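Local atomic coordinates of trichothecene 15-O-acetyltransferase TRI3 (Fusarium sporotrichioides, PDB entry 3FOT), a protein that transfers an acetyl group to the 15-hydroxyl of trichothecene intermediates on the biosynthetic route to T-2 toxin and related mycotoxins. Residues 273-278 / 494-499; 48-53 / 470-475; 311-316 / 384-389. All blocks are in the same frame, centred on the assembly; numbering follows the deposited sequence. Where two conformers were deposited one is given.

Contact 1 of 3, residues 273-278 / 494-499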
loop_
_atom_site.group_PDB
_atom_site.type_symbol
_atom_site.label_atom_id
_atom_site.label_comp_id
_atom_site.label_asym_id
_atom_site.label_seq_id
_atom_site.Cartn_x
_atom_site.Cartn_y
_atom_site.Cartn_z
ATOM N N GLY A 273 22.694 8.505 3.435
ATOM C CA GLY A 273 22.231 9.636 2.649
ATOM C C GLY A 273 20.760 9.537 2.301
ATOM O O GLY A 273 20.062 8.627 2.759
ATOM N N LEU A 274 20.297 10.485 1.483
ATOM C CA LEU A 274 18.918 10.536 1.024
ATOM C C LEU A 274 18.899 11.078 -0.398
ATOM O O LEU A 274 19.494 12.130 -0.676
ATOM C CB LEU A 274 18.033 11.406 1.920
ATOM C CG LEU A 274 16.524 11.563 1.589
ATOM C CD1 LEU A 274 15.697 10.257 1.621
ATOM C CD2 LEU A 274 15.884 12.608 2.506
ATOM N N ALA A 275 18.244 10.341 -1.294
ATOM C CA ALA A 275 18.001 10.824 -2.642
ATOM C C ALA A 275 16.606 10.362 -3.068
ATOM O O ALA A 275 15.648 10.593 -2.333
ATOM C CB ALA A 275 19.109 10.384 -3.607
ATOM N N LEU A 276 16.493 9.682 -4.205
ATOM C CA LEU A 276 15.180 9.427 -4.797
ATOM C C LEU A 276 14.683 8.003 -4.563
ATOM O O LEU A 276 15.491 7.077 -4.577
ATOM C CB LEU A 276 15.243 9.699 -6.301
ATOM C CG LEU A 276 15.494 11.173 -6.664
ATOM C CD1 LEU A 276 15.816 11.381 -8.135
ATOM C CD2 LEU A 276 14.289 11.982 -6.289
ATOM N N PRO A 277 13.343 7.827 -4.379
ATOM C CA PRO A 277 12.818 6.459 -4.304
ATOM C C PRO A 277 12.918 5.778 -5.648
ATOM O O PRO A 277 12.684 6.416 -6.696
ATOM C CB PRO A 277 11.342 6.657 -3.902
ATOM C CG PRO A 277 11.005 8.020 -4.365
ATOM C CD PRO A 277 12.275 8.836 -4.232
ATOM N N ARG A 278 13.279 4.497 -5.637
ATOM C CA ARG A 278 13.366 3.742 -6.864
ATOM C C ARG A 278 12.757 2.381 -6.646
ATOM O O ARG A 278 12.514 1.981 -5.511
ATOM C CB ARG A 278 14.809 3.578 -7.333
ATOM C CG ARG A 278 15.553 4.870 -7.621
ATOM C CD ARG A 278 14.918 5.679 -8.741
ATOM N NE ARG A 278 15.764 6.803 -9.132
ATOM C CZ ARG A 278 15.477 7.662 -10.112
ATOM N NH1 ARG A 278 14.357 7.546 -10.808
ATOM N NH2 ARG A 278 16.322 8.645 -10.401
ATOM N N ASN A 494 15.747 3.506 -1.605
ATOM C CA ASN A 494 16.178 4.851 -1.898
ATOM C C ASN A 494 17.540 4.782 -2.563
ATOM O O ASN A 494 18.434 4.109 -2.052
ATOM C CB ASN A 494 16.226 5.669 -0.624
ATOM C CG ASN A 494 16.327 7.130 -0.914
ATOM O OD1 ASN A 494 17.422 7.642 -1.136
ATOM N ND2 ASN A 494 15.175 7.797 -1.001
ATOM N N ASP A 495 17.708 5.479 -3.692
ATOM C CA ASP A 495 18.935 5.320 -4.482
ATOM C C ASP A 495 20.188 6.000 -3.937
ATOM O O ASP A 495 21.261 5.872 -4.537
ATOM C CB ASP A 495 18.733 5.603 -5.977
ATOM C CG ASP A 495 18.552 7.078 -6.297
ATOM O OD1 ASP A 495 18.675 7.938 -5.407
ATOM O OD2 ASP A 495 18.293 7.390 -7.484
ATOM N N ALA A 496 20.051 6.693 -2.808
ATOM C CA ALA A 496 21.215 7.128 -2.042
ATOM C C ALA A 496 21.867 5.944 -1.327
ATOM O O ALA A 496 23.078 5.958 -1.061
ATOM C CB ALA A 496 20.814 8.163 -1.035
ATOM N N ASN A 497 21.057 4.929 -1.020
ATOM C CA ASN A 497 21.464 3.884 -0.070
ATOM C C ASN A 497 21.940 2.585 -0.722
ATOM O O ASN A 497 22.720 1.824 -0.115
ATOM C CB ASN A 497 20.332 3.598 0.923
ATOM C CG ASN A 497 19.806 4.849 1.596
ATOM O OD1 ASN A 497 18.598 5.050 1.668
ATOM N ND2 ASN A 497 20.716 5.717 2.079
ATOM N N TYR A 498 21.455 2.330 -1.937
ATOM C CA TYR A 498 21.822 1.146 -2.695
ATOM C C TYR A 498 21.979 1.477 -4.169
ATOM O O TYR A 498 21.391 2.425 -4.674
ATOM C CB TYR A 498 20.727 0.074 -2.583
ATOM C CG TYR A 498 20.419 -0.303 -1.174
ATOM C CD1 TYR A 498 21.105 -1.356 -0.544
ATOM C CD2 TYR A 498 19.446 0.382 -0.459
ATOM C CE1 TYR A 498 20.817 -1.710 0.767
ATOM C CE2 TYR A 498 19.149 0.033 0.856
ATOM C CZ TYR A 498 19.834 -1.008 1.459
ATOM O OH TYR A 498 19.554 -1.348 2.765
ATOM N N THR A 499 22.758 0.659 -4.856
ATOM C CA THR A 499 22.777 0.711 -6.314
ATOM C C THR A 499 21.640 -0.154 -6.853
ATOM O O THR A 499 21.178 -1.077 -6.172
ATOM C CB THR A 499 24.114 0.214 -6.901
ATOM O OG1 THR A 499 24.274 -1.181 -6.633
ATOM C CG2 THR A 499 25.292 0.985 -6.291
HETATM O O HOH W 1 18.730 9.616 -8.736
#
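The side-chain amide of Asn494 pairs with both the N-H and the C=O of Ala275. Its OD1 takes Ala275 N at 2.8 Å, in the carbonyl plane and on a lone pair, while ND2, which also donates to Gln471 O, reaches Ala275 O at 3.1 Å from above that carbonyl's plane. CG is anti to the backbone N (chi1 -166°), which carries the amide across to segment 273-278. OD1 also accepts from Ala496 N, two residues on, an Asx turn that fixes the amide's rotation. Asparagine suits the place because one flat group both donates and accepts.

Asp495 divides its carboxylate between two partners: Leu276 N meets OD1 at 3.0 Å, and Arg278 NE meets OD2 at 3.1 Å in an almost straight salt bridge. Both donors come from above the carboxylate plane, whereas OD2 sits at the guanidinium edge, in its plane; the two planes are 57° apart. Water 1 joins Arg278 NH2 to OD2. Asp495 N returns to Leu276 O at 2.9 Å. Small Ala496 lets its CB rest 3.4 Å from Ala275 N. Asn497 ND2, also bonded to Gln271 O, donates to Gly273 O at 3.1 Å from above the carbonyl plane. Glycine suits 273, where a CB would press on the preceding carbonyl O and crowd Ala496 CB.

Pro277 and Asn494 form an antiparallel, non-hydrogen-bonded pair where strands 277-283 and 486-494 lie side by side. Helix 134-147 packs on Leu276 and Pro277, and its Glu143 forms a second salt bridge with Arg278; Thr499 is the N-cap of helix 500-516.

Contact 2 of 3, residues 48-53 / 470-475; sequences RALYDL and NQSLPY
Ala49 O is gripped twice: by Asn470 ND2 from across the contact at 2.8 Å, and more loosely by Asp52 N of its own segment at 3.3 Å. The bond from Asn470 is nearly straight (174°), and the oxygen lies in the plane of the amide. Asn470 CG stands beside its backbone N (chi1 -79°), which brings ND2 to the Ala49 carbonyl and against Asp52 CB. A second bond across the contact, this one between backbones, runs from Asn470 N to Asp52 O at 2.9 Å and fastens the other end of the same turn. Asparagine fits because each half of its amide has further work: OD1 accepts from Trp138 NE1, and ND2 also donates to Glu142.

The turn from Ala49 to Asp52 is type I, and Ala49, with positive phi, is the C-prime residue of the Schellman motif that ends helix 43-46. The preceding helix is thus closed off just before strand 53-61 begins. Tyr51 O is hydrogen-bonded to His186 ND1; His186 opens an HxxxD sequence of the kind that marks BAHD acyltransferases, and the bond is consistent with the turn helping to position that histidine.

Leu50 O and Asn470 O, two acceptors, stand only 3.1 Å apart. Water 2 relieves Leu50 O by donating to it while accepting from Ser472 N, each at 2.8 Å; it sits over the centre of one face of the Tyr51 ring. Leu50 CD1 lies against Ser472 OG and CB, with OG at 3.4 Å. A serine is small enough for leucine to pack alongside it. CD1 also covers part of a face of the Arg48 guanidinium. Separately, Leu473 CD1 approaches Tyr51 OH at 4.0 Å.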
loop_
_atom_site.group_PDB
_atom_site.type_symbol
_atom_site.label_atom_id
_atom_site.label_comp_id
_atom_site.label_asym_id
_atom_site.label_seq_id
_atom_site.Cartn_x
_atom_site.Cartn_y
_atom_site.Cartn_z
ATOM N N ARG A 48 7.182 16.117 2.008
ATOM C CA ARG A 48 8.155 15.696 1.015
ATOM C C ARG A 48 7.703 14.423 0.306
ATOM O O ARG A 48 8.477 13.819 -0.424
ATOM C CB ARG A 48 9.494 15.444 1.670
ATOM C CG ARG A 48 10.247 16.708 2.049
ATOM C CD ARG A 48 11.646 16.317 2.539
ATOM N NE ARG A 48 11.607 15.750 3.888
ATOM C CZ ARG A 48 12.488 14.876 4.380
ATOM N NH1 ARG A 48 13.488 14.422 3.623
ATOM N NH2 ARG A 48 12.352 14.452 5.635
ATOM N N ALA A 49 6.441 14.042 0.530
ATOM C CA ALA A 49 5.831 12.876 -0.124
ATOM C C ALA A 49 6.565 11.573 0.175
ATOM O O ALA A 49 6.565 10.659 -0.657
ATOM C CB ALA A 49 5.757 13.100 -1.651
ATOM N N LEU A 50 7.167 11.480 1.366
ATOM C CA LEU A 50 8.090 10.393 1.664
ATOM C C LEU A 50 7.420 9.028 1.708
ATOM O O LEU A 50 8.094 8.048 1.459
ATOM C CB LEU A 50 8.892 10.633 2.951
ATOM C CG LEU A 50 9.885 11.813 2.954
ATOM C CD1 LEU A 50 10.837 11.644 4.131
ATOM C CD2 LEU A 50 10.623 11.916 1.626
ATOM N N TYR A 51 6.128 8.966 2.031
ATOM C CA TYR A 51 5.399 7.672 2.031
ATOM C C TYR A 51 4.260 7.577 0.995
ATOM O O TYR A 51 3.364 6.749 1.155
ATOM C CB TYR A 51 4.771 7.375 3.405
ATOM C CG TYR A 51 5.741 7.174 4.549
ATOM C CD1 TYR A 51 6.189 5.903 4.881
ATOM C CD2 TYR A 51 6.183 8.252 5.309
ATOM C CE1 TYR A 51 7.067 5.705 5.955
ATOM C CE2 TYR A 51 7.050 8.073 6.380
ATOM C CZ TYR A 51 7.494 6.796 6.692
ATOM O OH TYR A 51 8.378 6.592 7.741
ATOM N N ASP A 52 4.291 8.411 -0.041
ATOM C CA ASP A 52 3.176 8.496 -0.997
ATOM C C ASP A 52 2.947 7.129 -1.663
ATOM O O ASP A 52 3.909 6.386 -1.924
ATOM C CB ASP A 52 3.459 9.544 -2.083
ATOM C CG ASP A 52 3.071 10.968 -1.674
ATOM O OD1 ASP A 52 2.938 11.271 -0.459
ATOM O OD2 ASP A 52 2.895 11.815 -2.585
ATOM N N LEU A 53 1.681 6.831 -1.932
ATOM C CA LEU A 53 1.265 5.595 -2.605
ATOM C C LEU A 53 1.090 5.867 -4.079
ATOM O O LEU A 53 0.531 6.899 -4.454
ATOM C CB LEU A 53 -0.104 5.138 -2.077
ATOM C CG LEU A 53 -0.329 4.986 -0.582
ATOM C CD1 LEU A 53 -1.812 4.794 -0.310
ATOM C CD2 LEU A 53 0.476 3.797 -0.152
ATOM N N ASN A 470 6.523 5.123 -1.821
ATOM C CA ASN A 470 7.817 5.802 -1.839
ATOM C C ASN A 470 8.642 5.345 -0.641
ATOM O O ASN A 470 8.093 5.102 0.426
ATOM C CB ASN A 470 7.657 7.317 -1.760
ATOM C CG ASN A 470 7.279 7.950 -3.101
ATOM O OD1 ASN A 470 7.373 7.322 -4.161
ATOM N ND2 ASN A 470 6.865 9.202 -3.050
ATOM N N GLN A 471 9.953 5.234 -0.829
ATOM C CA GLN A 471 10.858 4.807 0.239
ATOM C C GLN A 471 11.946 5.860 0.449
ATOM O O GLN A 471 12.745 6.128 -0.462
ATOM C CB GLN A 471 11.488 3.450 -0.084
ATOM C CG GLN A 471 12.644 3.026 0.855
ATOM C CD GLN A 471 12.190 2.731 2.282
ATOM O OE1 GLN A 471 11.618 3.584 2.955
ATOM N NE2 GLN A 471 12.477 1.517 2.757
ATOM N N SER A 472 11.942 6.448 1.646
ATOM C CA SER A 472 12.932 7.435 2.051
ATOM C C SER A 472 13.871 6.909 3.151
ATOM O O SER A 472 14.769 7.630 3.587
ATOM C CB SER A 472 12.209 8.672 2.587
ATOM O OG SER A 472 11.507 8.336 3.798
ATOM N N LEU A 473 13.618 5.695 3.629
ATOM C CA LEU A 473 14.460 5.079 4.666
ATOM C C LEU A 473 15.406 4.078 4.003
ATOM O O LEU A 473 15.162 3.661 2.858
ATOM C CB LEU A 473 13.600 4.443 5.773
ATOM C CG LEU A 473 13.013 5.448 6.792
ATOM C CD1 LEU A 473 11.978 4.806 7.703
ATOM C CD2 LEU A 473 14.108 6.159 7.634
ATOM N N PRO A 474 16.512 3.727 4.680
ATOM C CA PRO A 474 17.560 2.965 4.026
ATOM C C PRO A 474 17.415 1.440 4.075
ATOM O O PRO A 474 18.411 0.747 3.982
ATOM C CB PRO A 474 18.813 3.405 4.785
ATOM C CG PRO A 474 18.312 3.600 6.177
ATOM C CD PRO A 474 16.910 4.151 6.038
ATOM N N TYR A 475 16.198 0.914 4.223
ATOM C CA TYR A 475 16.024 -0.548 4.129
ATOM C C TYR A 475 15.353 -0.894 2.808
ATOM O O TYR A 475 14.694 -0.053 2.199
ATOM C CB TYR A 475 15.226 -1.141 5.305
ATOM C CG TYR A 475 13.864 -0.543 5.511
ATOM C CD1 TYR A 475 12.728 -1.096 4.906
ATOM C CD2 TYR A 475 13.695 0.572 6.331
ATOM C CE1 TYR A 475 11.472 -0.556 5.124
ATOM C CE2 TYR A 475 12.457 1.130 6.529
ATOM C CZ TYR A 475 11.347 0.574 5.922
ATOM O OH TYR A 475 10.110 1.133 6.146
HETATM O O HOH W 2 9.661 6.595 3.269
#

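Contact 3 of 3, residues 311-316 / 384-389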
loop_
_atom_site.group_PDB
_atom_site.type_symbol
_atom_site.label_atom_id
_atom_site.label_comp_id
_atom_site.label_asym_id
_atom_site.label_seq_id
_atom_site.Cartn_x
_atom_site.Cartn_y
_atom_site.Cartn_z
ATOM N N GLN A 311 8.850 -14.388 2.651
ATOM C CA GLN A 311 9.590 -13.924 3.822
ATOM C C GLN A 311 10.781 -14.856 4.147
ATOM O O GLN A 311 11.863 -14.389 4.538
ATOM C CB GLN A 311 8.638 -13.763 5.018
ATOM C CG GLN A 311 9.334 -13.389 6.332
ATOM C CD GLN A 311 9.903 -11.984 6.346
ATOM O OE1 GLN A 311 9.269 -11.060 6.889
ATOM N NE2 GLN A 311 11.108 -11.812 5.778
ATOM N N ALA A 312 10.566 -16.165 3.997
ATOM C CA ALA A 312 11.622 -17.155 4.158
ATOM C C ALA A 312 12.782 -16.912 3.164
ATOM O O ALA A 312 13.967 -16.921 3.540
ATOM C CB ALA A 312 11.033 -18.555 3.979
ATOM N N ALA A 313 12.429 -16.688 1.898
ATOM C CA ALA A 313 13.406 -16.510 0.835
ATOM C C ALA A 313 14.211 -15.210 1.033
ATOM O O ALA A 313 15.430 -15.152 0.766
ATOM C CB ALA A 313 12.688 -16.527 -0.523
ATOM N N ILE A 314 13.522 -14.189 1.540
ATOM C CA ILE A 314 14.164 -12.926 1.915
ATOM C C ILE A 314 15.293 -13.158 2.918
ATOM O O ILE A 314 16.406 -12.631 2.765
ATOM C CB ILE A 314 13.111 -11.917 2.439
ATOM C CG1 ILE A 314 12.314 -11.404 1.224
ATOM C CG2 ILE A 314 13.760 -10.776 3.244
ATOM C CD1 ILE A 314 11.004 -10.659 1.589
ATOM N N VAL A 315 14.980 -13.953 3.940
ATOM C CA VAL A 315 15.943 -14.299 4.998
ATOM C C VAL A 315 17.089 -15.146 4.466
ATOM O O VAL A 315 18.262 -14.812 4.692
ATOM C CB VAL A 315 15.221 -14.911 6.213
ATOM C CG1 VAL A 315 16.217 -15.473 7.229
ATOM C CG2 VAL A 315 14.400 -13.806 6.879
ATOM N N LEU A 316 16.777 -16.185 3.688
ATOM C CA LEU A 316 17.855 -17.004 3.088
ATOM C C LEU A 316 18.746 -16.180 2.159
ATOM O O LEU A 316 19.977 -16.351 2.153
ATOM C CB LEU A 316 17.299 -18.234 2.341
ATOM C CG LEU A 316 17.185 -19.539 3.176
ATOM C CD1 LEU A 316 16.361 -19.368 4.431
ATOM C CD2 LEU A 316 16.602 -20.677 2.342
ATOM N N ARG A 384 14.436 -27.670 2.783
ATOM C CA ARG A 384 14.329 -27.903 4.227
ATOM C C ARG A 384 14.546 -26.597 4.981
ATOM O O ARG A 384 13.830 -26.311 5.947
ATOM C CB ARG A 384 15.298 -29.005 4.696
ATOM C CG ARG A 384 14.871 -30.422 4.246
ATOM C CD ARG A 384 15.725 -31.565 4.869
ATOM N NE ARG A 384 15.288 -32.875 4.377
ATOM C CZ ARG A 384 14.277 -33.580 4.888
ATOM N NH1 ARG A 384 13.576 -33.120 5.918
ATOM N NH2 ARG A 384 13.951 -34.754 4.361
ATOM N N ALA A 385 15.517 -25.808 4.510
ATOM C CA ALA A 385 15.814 -24.503 5.097
ATOM C C ALA A 385 14.602 -23.568 4.927
ATOM O O ALA A 385 14.168 -22.904 5.887
ATOM C CB ALA A 385 17.070 -23.901 4.449
ATOM N N LEU A 386 14.047 -23.521 3.715
ATOM C CA LEU A 386 12.851 -22.700 3.482
ATOM C C LEU A 386 11.683 -23.145 4.345
ATOM O O LEU A 386 10.990 -22.299 4.915
ATOM C CB LEU A 386 12.468 -22.714 1.994
ATOM C CG LEU A 386 13.428 -21.936 1.108
ATOM C CD1 LEU A 386 13.297 -22.457 -0.328
ATOM C CD2 LEU A 386 13.137 -20.409 1.175
ATOM N N GLU A 387 11.467 -24.459 4.443
ATOM C CA GLU A 387 10.391 -25.003 5.283
ATOM C C GLU A 387 10.574 -24.595 6.748
ATOM O O GLU A 387 9.619 -24.174 7.407
ATOM C CB GLU A 387 10.298 -26.528 5.149
ATOM C CG GLU A 387 9.722 -26.981 3.818
ATOM C CD GLU A 387 9.370 -28.450 3.776
ATOM O OE1 GLU A 387 9.256 -28.996 2.665
ATOM O OE2 GLU A 387 9.170 -29.054 4.843
ATOM N N SER A 388 11.798 -24.708 7.253
ATOM C CA SER A 388 12.108 -24.345 8.656
ATOM C C SER A 388 11.763 -22.883 8.901
ATOM O O SER A 388 11.090 -22.522 9.882
ATOM C CB SER A 388 13.612 -24.555 8.911
ATOM O OG SER A 388 13.981 -24.207 10.235
ATOM N N ALA A 389 12.251 -22.028 8.003
ATOM C CA ALA A 389 12.003 -20.599 8.111
ATOM C C ALA A 389 10.501 -20.288 8.055
ATOM O O ALA A 389 10.007 -19.528 8.889
ATOM C CB ALA A 389 12.752 -19.853 7.060
#
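Leu386 CD2 lies over one face of the peptide group joining Ala312 and Ala313, 3.9 Å from Ala313 N, while the Ala312 methyl meets Leu386 O near the edge of that residue's own peptide group, also at 3.9 Å. Neither is a hydrogen bond, and no polar bond links the two segments.

Two leucines carry the middle. Leu316 CD2 presses against the branch point of Leu386, 3.6 Å from its CG, with the side chains set obliquely, and the same methyl also reaches Ala385 CB at 3.9 Å. Leu386 CG stands beside its backbone N (chi1 -71°), which swings CD2 across to the backbone of the partner helix. Leucine suits both places, since a forked end can touch several neighbours at once.

This is a steep crossing of helices 306-321 and 379-401: the short segments run at 118° to each other, with axes 8.9 Å apart at closest approach. Alanine fits where the backbones approach most: Ala312 and Ala389 meet methyl to methyl at 3.8 Å, their CA atoms 5.3 Å apart. Around the pair, Ile510, Phe513 and Met514 of helix 500-516 lie against Ala313, and Phe513 also touches Leu316. Val373 from a loop packs on both Leu316 and Ala385.

Overall arrangement
From the N terminus, the turn at 48-53 comes first, opening contact 2; residues 273-278 then open contact 1. Contact 3 opens and closes entirely within the next stretch, 311-316 to 384-389, so it lies inside the loops of both other contacts. Residues 470-475 close contact 2, and 494-499 then close contact 1; these two loops therefore cross. They also touch, through Tyr498 OH to Pro474 O. Contact 1 ties together the ends of strands 277-283 and 486-494 in one sheet; contact 2 holds the turn before strand 53-61 to the loop leading from 457-469, in the sheet of 53-61, to 477-483, in that of contact 1. Contact 3, about 27 Å from each between centres, joins two helices.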